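Local coordinates for GTPase-activating protein GYP1 (Saccharomyces cerevisiae, PDB 1FKM) that stimulates GTP hydrolysis by the Ypt/Rab GTPases Ypt1 and Ypt7, supplying an arginine and a glutamine finger in trans from its TBC domain, at residues 35-47 against 140-154. Residues are numbered along the deposited sequence; the frame is centred on the assembly and turned at random.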
loop_
_atom_site.group_PDB
_atom_site.type_symbol
_atom_site.label_atom_id
_atom_site.label_comp_id
_atom_site.label_asym_id
_atom_site.label_seq_id
_atom_site.Cartn_x
_atom_site.Cartn_y
_atom_site.Cartn_z
ATOM N N PRO A 35 13.742 3.064 8.998
ATOM C CA PRO A 35 14.471 4.262 8.573
ATOM C C PRO A 35 14.296 4.383 7.059
ATOM O O PRO A 35 14.404 3.384 6.346
ATOM C CB PRO A 35 15.911 3.935 8.955
ATOM C CG PRO A 35 15.739 3.091 10.193
ATOM C CD PRO A 35 14.606 2.177 9.800
ATOM N N LYS A 36 14.036 5.589 6.566
ATOM C CA LYS A 36 13.816 5.768 5.135
ATOM C C LYS A 36 14.894 5.172 4.233
ATOM O O LYS A 36 14.581 4.599 3.190
ATOM C CB LYS A 36 13.615 7.253 4.801
ATOM C CG LYS A 36 14.776 8.166 5.157
ATOM C CD LYS A 36 14.496 9.588 4.686
ATOM C CE LYS A 36 15.633 10.543 5.030
ATOM N NZ LYS A 36 15.788 10.714 6.500
ATOM N N ILE A 37 16.158 5.279 4.620
ATOM C CA ILE A 37 17.217 4.733 3.779
ATOM C C ILE A 37 17.122 3.204 3.618
ATOM O O ILE A 37 17.587 2.648 2.622
ATOM C CB ILE A 37 18.615 5.113 4.323
ATOM C CG1 ILE A 37 19.686 4.720 3.304
ATOM C CG2 ILE A 37 18.871 4.427 5.663
ATOM C CD1 ILE A 37 21.081 5.159 3.685
ATOM N N HIS A 38 16.496 2.533 4.580
ATOM C CA HIS A 38 16.370 1.074 4.526
ATOM C C HIS A 38 15.067 0.538 3.950
ATOM O O HIS A 38 14.970 -0.653 3.655
ATOM C CB HIS A 38 16.550 0.476 5.924
ATOM C CG HIS A 38 17.969 0.461 6.392
ATOM N ND1 HIS A 38 18.379 1.091 7.547
ATOM C CD2 HIS A 38 19.077 -0.101 5.856
ATOM C CE1 HIS A 38 19.679 0.919 7.702
ATOM N NE2 HIS A 38 20.127 0.199 6.689
ATOM N N ARG A 39 14.066 1.392 3.780
ATOM C CA ARG A 39 12.788 0.904 3.271
ATOM C C ARG A 39 12.803 0.066 1.998
ATOM O O ARG A 39 12.165 -0.984 1.949
ATOM C CB ARG A 39 11.789 2.054 3.109
ATOM C CG ARG A 39 11.186 2.505 4.425
ATOM C CD ARG A 39 9.869 3.248 4.220
ATOM N NE ARG A 39 9.257 3.594 5.497
ATOM C CZ ARG A 39 9.312 4.797 6.061
ATOM N NH1 ARG A 39 9.955 5.792 5.461
ATOM N NH2 ARG A 39 8.724 5.002 7.231
ATOM N N PRO A 40 13.507 0.512 0.947
ATOM C CA PRO A 40 13.517 -0.291 -0.279
ATOM C C PRO A 40 13.838 -1.762 -0.021
ATOM O O PRO A 40 13.038 -2.646 -0.333
ATOM C CB PRO A 40 14.582 0.397 -1.128
ATOM C CG PRO A 40 14.415 1.840 -0.733
ATOM C CD PRO A 40 14.306 1.738 0.773
ATOM N N VAL A 41 15.003 -2.015 0.565
ATOM C CA VAL A 41 15.421 -3.382 0.855
ATOM C C VAL A 41 14.503 -4.110 1.836
ATOM O O VAL A 41 14.070 -5.232 1.571
ATOM C CB VAL A 41 16.856 -3.412 1.409
ATOM C CG1 VAL A 41 17.195 -4.809 1.913
ATOM C CG2 VAL A 41 17.833 -3.009 0.315
ATOM N N VAL A 42 14.194 -3.469 2.957
ATOM C CA VAL A 42 13.354 -4.098 3.973
ATOM C C VAL A 42 11.948 -4.414 3.488
ATOM O O VAL A 42 11.416 -5.473 3.805
ATOM C CB VAL A 42 13.289 -3.235 5.259
ATOM C CG1 VAL A 42 12.399 -3.912 6.299
ATOM C CG2 VAL A 42 14.698 -3.051 5.824
ATOM N N TRP A 43 11.334 -3.510 2.726
ATOM C CA TRP A 43 9.999 -3.782 2.209
ATOM C C TRP A 43 10.026 -5.005 1.282
ATOM O O TRP A 43 9.129 -5.847 1.324
ATOM C CB TRP A 43 9.459 -2.572 1.444
ATOM C CG TRP A 43 8.795 -1.547 2.309
ATOM C CD1 TRP A 43 9.060 -1.276 3.631
ATOM C CD2 TRP A 43 7.793 -0.606 1.900
ATOM N NE1 TRP A 43 8.282 -0.219 4.061
ATOM C CE2 TRP A 43 7.498 0.208 3.020
ATOM C CE3 TRP A 43 7.117 -0.373 0.693
ATOM C CZ2 TRP A 43 6.558 1.239 2.968
ATOM C CZ3 TRP A 43 6.176 0.660 0.642
ATOM C CH2 TRP A 43 5.909 1.448 1.771
ATOM N N LYS A 44 11.050 -5.099 0.442
ATOM C CA LYS A 44 11.154 -6.231 -0.478
ATOM C C LYS A 44 11.371 -7.538 0.279
ATOM O O LYS A 44 10.861 -8.586 -0.123
ATOM C CB LYS A 44 12.277 -5.993 -1.484
ATOM C CG LYS A 44 12.007 -4.799 -2.401
ATOM C CD LYS A 44 13.173 -4.519 -3.337
ATOM C CE LYS A 44 12.982 -3.185 -4.067
ATOM N NZ LYS A 44 14.164 -2.826 -4.903
ATOM N N LEU A 45 12.108 -7.477 1.383
ATOM C CA LEU A 45 12.346 -8.675 2.188
ATOM C C LEU A 45 11.076 -9.089 2.933
ATOM O O LEU A 45 10.708 -10.261 2.942
ATOM C CB LEU A 45 13.471 -8.432 3.204
ATOM C CG LEU A 45 14.910 -8.357 2.677
ATOM C CD1 LEU A 45 15.827 -7.790 3.756
ATOM C CD2 LEU A 45 15.367 -9.755 2.250
ATOM N N LEU A 46 10.391 -8.124 3.540
ATOM C CA LEU A 46 9.184 -8.435 4.301
ATOM C C LEU A 46 8.016 -8.955 3.472
ATOM O O LEU A 46 7.250 -9.800 3.936
ATOM C CB LEU A 46 8.730 -7.208 5.099
ATOM C CG LEU A 46 9.683 -6.750 6.208
ATOM C CD1 LEU A 46 9.176 -5.440 6.819
ATOM C CD2 LEU A 46 9.794 -7.843 7.271
ATOM N N ILE A 47 7.873 -8.460 2.249
ATOM C CA ILE A 47 6.765 -8.889 1.405
ATOM C C ILE A 47 7.042 -10.227 0.709
ATOM O O ILE A 47 6.171 -10.782 0.033
ATOM C CB ILE A 47 6.411 -7.795 0.359
ATOM C CG1 ILE A 47 4.977 -8.003 -0.134
ATOM C CG2 ILE A 47 7.403 -7.822 -0.804
ATOM C CD1 ILE A 47 4.472 -6.890 -1.016
ATOM N N PHE A 140 4.622 1.593 -3.181
ATOM C CA PHE A 140 5.739 0.733 -3.577
ATOM C C PHE A 140 6.621 1.474 -4.573
ATOM O O PHE A 140 7.839 1.521 -4.419
ATOM C CB PHE A 140 5.234 -0.541 -4.268
ATOM C CG PHE A 140 4.709 -1.585 -3.328
ATOM C CD1 PHE A 140 5.482 -2.038 -2.266
ATOM C CD2 PHE A 140 3.445 -2.134 -3.519
ATOM C CE1 PHE A 140 5.006 -3.021 -1.407
ATOM C CE2 PHE A 140 2.960 -3.119 -2.664
ATOM C CZ PHE A 140 3.740 -3.564 -1.608
ATOM N N PHE A 141 5.983 2.030 -5.603
ATOM C CA PHE A 141 6.693 2.748 -6.662
ATOM C C PHE A 141 7.548 3.860 -6.089
ATOM O O PHE A 141 8.743 3.937 -6.361
ATOM C CB PHE A 141 5.701 3.349 -7.675
ATOM C CG PHE A 141 6.365 4.011 -8.853
ATOM C CD1 PHE A 141 6.909 3.248 -9.882
ATOM C CD2 PHE A 141 6.488 5.395 -8.911
ATOM C CE1 PHE A 141 7.570 3.852 -10.951
ATOM C CE2 PHE A 141 7.149 6.010 -9.978
ATOM C CZ PHE A 141 7.692 5.242 -10.996
ATOM N N GLU A 142 6.919 4.715 -5.295
ATOM C CA GLU A 142 7.592 5.853 -4.681
ATOM C C GLU A 142 8.718 5.442 -3.730
ATOM O O GLU A 142 9.806 6.007 -3.776
ATOM C CB GLU A 142 6.552 6.709 -3.955
ATOM C CG GLU A 142 7.106 7.887 -3.214
ATOM C CD GLU A 142 6.013 8.850 -2.790
ATOM O OE1 GLU A 142 4.970 8.929 -3.487
ATOM O OE2 GLU A 142 6.210 9.534 -1.771
ATOM N N THR A 143 8.461 4.461 -2.871
ATOM C CA THR A 143 9.485 3.995 -1.939
ATOM C C THR A 143 10.666 3.341 -2.666
ATOM O O THR A 143 11.833 3.585 -2.336
ATOM C CB THR A 143 8.885 2.994 -0.933
ATOM O OG1 THR A 143 7.869 3.655 -0.169
ATOM C CG2 THR A 143 9.954 2.463 0.010
ATOM N N PHE A 144 10.380 2.511 -3.660
ATOM C CA PHE A 144 11.459 1.865 -4.399
ATOM C C PHE A 144 12.269 2.884 -5.199
ATOM O O PHE A 144 13.453 2.682 -5.460
ATOM C CB PHE A 144 10.886 0.785 -5.315
ATOM C CG PHE A 144 10.298 -0.375 -4.571
ATOM C CD1 PHE A 144 10.450 -0.481 -3.189
ATOM C CD2 PHE A 144 9.587 -1.365 -5.244
ATOM C CE1 PHE A 144 9.899 -1.554 -2.486
ATOM C CE2 PHE A 144 9.037 -2.435 -4.553
ATOM C CZ PHE A 144 9.191 -2.531 -3.171
ATOM N N LEU A 145 11.624 3.983 -5.579
ATOM C CA LEU A 145 12.292 5.048 -6.324
ATOM C C LEU A 145 13.379 5.698 -5.474
ATOM O O LEU A 145 14.401 6.115 -6.001
ATOM C CB LEU A 145 11.298 6.148 -6.713
ATOM C CG LEU A 145 10.829 6.367 -8.150
ATOM C CD1 LEU A 145 9.931 7.604 -8.175
ATOM C CD2 LEU A 145 12.018 6.566 -9.086
ATOM N N THR A 146 13.158 5.792 -4.162
ATOM C CA THR A 146 14.130 6.450 -3.290
ATOM C C THR A 146 15.495 5.786 -3.282
ATOM O O THR A 146 16.491 6.427 -2.970
ATOM C CB THR A 146 13.628 6.577 -1.816
ATOM O OG1 THR A 146 13.485 5.280 -1.223
ATOM C CG2 THR A 146 12.290 7.310 -1.774
ATOM N N GLU A 147 15.543 4.506 -3.626
ATOM C CA GLU A 147 16.812 3.788 -3.651
ATOM C C GLU A 147 17.742 4.322 -4.743
ATOM O O GLU A 147 18.947 4.097 -4.695
ATOM C CB GLU A 147 16.571 2.296 -3.885
ATOM C CG GLU A 147 17.766 1.432 -3.530
ATOM C CD GLU A 147 17.487 -0.049 -3.685
ATOM O OE1 GLU A 147 16.690 -0.423 -4.571
ATOM O OE2 GLU A 147 18.076 -0.841 -2.925
ATOM N N TYR A 148 17.181 5.021 -5.727
ATOM C CA TYR A 148 17.977 5.562 -6.837
ATOM C C TYR A 148 18.428 7.007 -6.640
ATOM O O TYR A 148 19.107 7.577 -7.500
ATOM C CB TYR A 148 17.187 5.446 -8.145
ATOM C CG TYR A 148 16.938 4.017 -8.559
ATOM C CD1 TYR A 148 17.866 3.323 -9.339
ATOM C CD2 TYR A 148 15.795 3.344 -8.141
ATOM C CE1 TYR A 148 17.658 1.992 -9.690
ATOM C CE2 TYR A 148 15.580 2.012 -8.485
ATOM C CZ TYR A 148 16.513 1.344 -9.257
ATOM O OH TYR A 148 16.300 0.028 -9.590
ATOM N N LEU A 149 18.040 7.595 -5.515
ATOM C CA LEU A 149 18.405 8.967 -5.183
ATOM C C LEU A 149 19.451 8.950 -4.084
ATOM O O LEU A 149 19.570 7.968 -3.351
ATOM C CB LEU A 149 17.190 9.731 -4.647
ATOM C CG LEU A 149 16.105 10.229 -5.596
ATOM C CD1 LEU A 149 14.917 10.729 -4.792
ATOM C CD2 LEU A 149 16.672 11.335 -6.465
ATOM N N PRO A 150 20.237 10.034 -3.963
ATOM C CA PRO A 150 21.247 10.078 -2.902
ATOM C C PRO A 150 20.437 10.069 -1.603
ATOM O O PRO A 150 19.364 10.674 -1.541
ATOM C CB PRO A 150 21.933 11.427 -3.133
ATOM C CG PRO A 150 21.794 11.632 -4.616
ATOM C CD PRO A 150 20.367 11.191 -4.867
ATOM N N PRO A 151 20.925 9.385 -0.557
ATOM C CA PRO A 151 20.178 9.351 0.704
ATOM C C PRO A 151 19.728 10.732 1.182
ATOM O O PRO A 151 18.636 10.891 1.733
ATOM C CB PRO A 151 21.168 8.702 1.667
ATOM C CG PRO A 151 21.908 7.751 0.772
ATOM C CD PRO A 151 22.166 8.594 -0.456
ATOM N N SER A 152 20.571 11.732 0.955
ATOM C CA SER A 152 20.273 13.093 1.378
ATOM C C SER A 152 19.166 13.773 0.576
ATOM O O SER A 152 18.753 14.880 0.910
ATOM C CB SER A 152 21.551 13.941 1.333
ATOM O OG SER A 152 22.252 13.746 0.114
ATOM N N GLN A 153 18.674 13.112 -0.468
ATOM C CA GLN A 153 17.615 13.699 -1.289
ATOM C C GLN A 153 16.319 12.890 -1.305
ATOM O O GLN A 153 15.416 13.183 -2.078
ATOM C CB GLN A 153 18.103 13.890 -2.729
ATOM C CG GLN A 153 19.197 14.930 -2.887
ATOM C CD GLN A 153 19.652 15.077 -4.329
ATOM O OE1 GLN A 153 18.833 15.206 -5.238
ATOM N NE2 GLN A 153 20.964 15.065 -4.543
ATOM N N ILE A 154 16.225 11.879 -0.448
ATOM C CA ILE A 154 15.032 11.041 -0.392
ATOM C C ILE A 154 13.752 11.830 -0.127
ATOM O O ILE A 154 12.692 11.493 -0.648
ATOM C CB ILE A 154 15.196 9.934 0.678
ATOM C CG1 ILE A 154 16.252 8.933 0.204
ATOM C CG2 ILE A 154 13.874 9.227 0.921
ATOM C CD1 ILE A 154 16.546 7.817 1.192
HETATM O O HOH W 1 12.651 5.177 1.433
HETATM O O HOH W 2 14.308 0.045 -5.525
HETATM O O HOH W 3 16.396 -3.040 -3.182
#
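Pro40 and Phe144 bring the backbones nearest, CA to CA 5.1 Å, where helix 39-46 crosses helix 140-145 with axes 9.0 Å apart and N-to-C directions at 132°. Pro40 suits so close an approach: its compact ring sets CG 3.5 Å from Thr143 O and also meets Thr146 OG1 and Glu147 CB. That carbonyl is already engaged, accepting a 2.6 Å hydrogen bond from Thr146 OG1, and a water links the same hydroxyl to Lys36 O.

Beyond the proline, Lys44 lies over the Phe144 ring, whose edge meets Trp43 CB. With CG anti to its own carbonyl carbon (chi1 -64°) and the chain extended beyond it, CE sits 3.7 Å from the ring centroid in a CH-pi contact. NZ, a step higher above the same face, makes a cation-pi interaction and a long salt bridge, 3.5 Å, to Glu147 OE1; two waters join these charges, but its stronger salt bridge is to Asp177 of helix 168-186. An alanine in place of Phe144 would probably open a gap beneath Lys44 and beside Trp43 CB, and cost the ammonium its cation-pi partner.

Trp43 combines a wide apolar face with an N-H for Asp255, which also pairs with Arg39. Thr143 fits that face by its methyl, CG2 standing 4.1 Å from the centroid of the six-membered ring, while its hydroxyl is spent on Pro139 O. Phe140 meets Trp43 obliquely, and its CZ touches Ile47 CD1 at 3.5 Å. At exposed Lys36, methylenes cover Ile154 CG2.

Aromatic and aliphatic groups fill the middle, and buried Lys44 carries its charge out to exposed Glu147. Helix 39-46 and the residues before it thus pack on helix 133-145 and the chain that follows, within the all-helical TBC domain of Rab GTPase-activating proteins, away from both catalytic fingers.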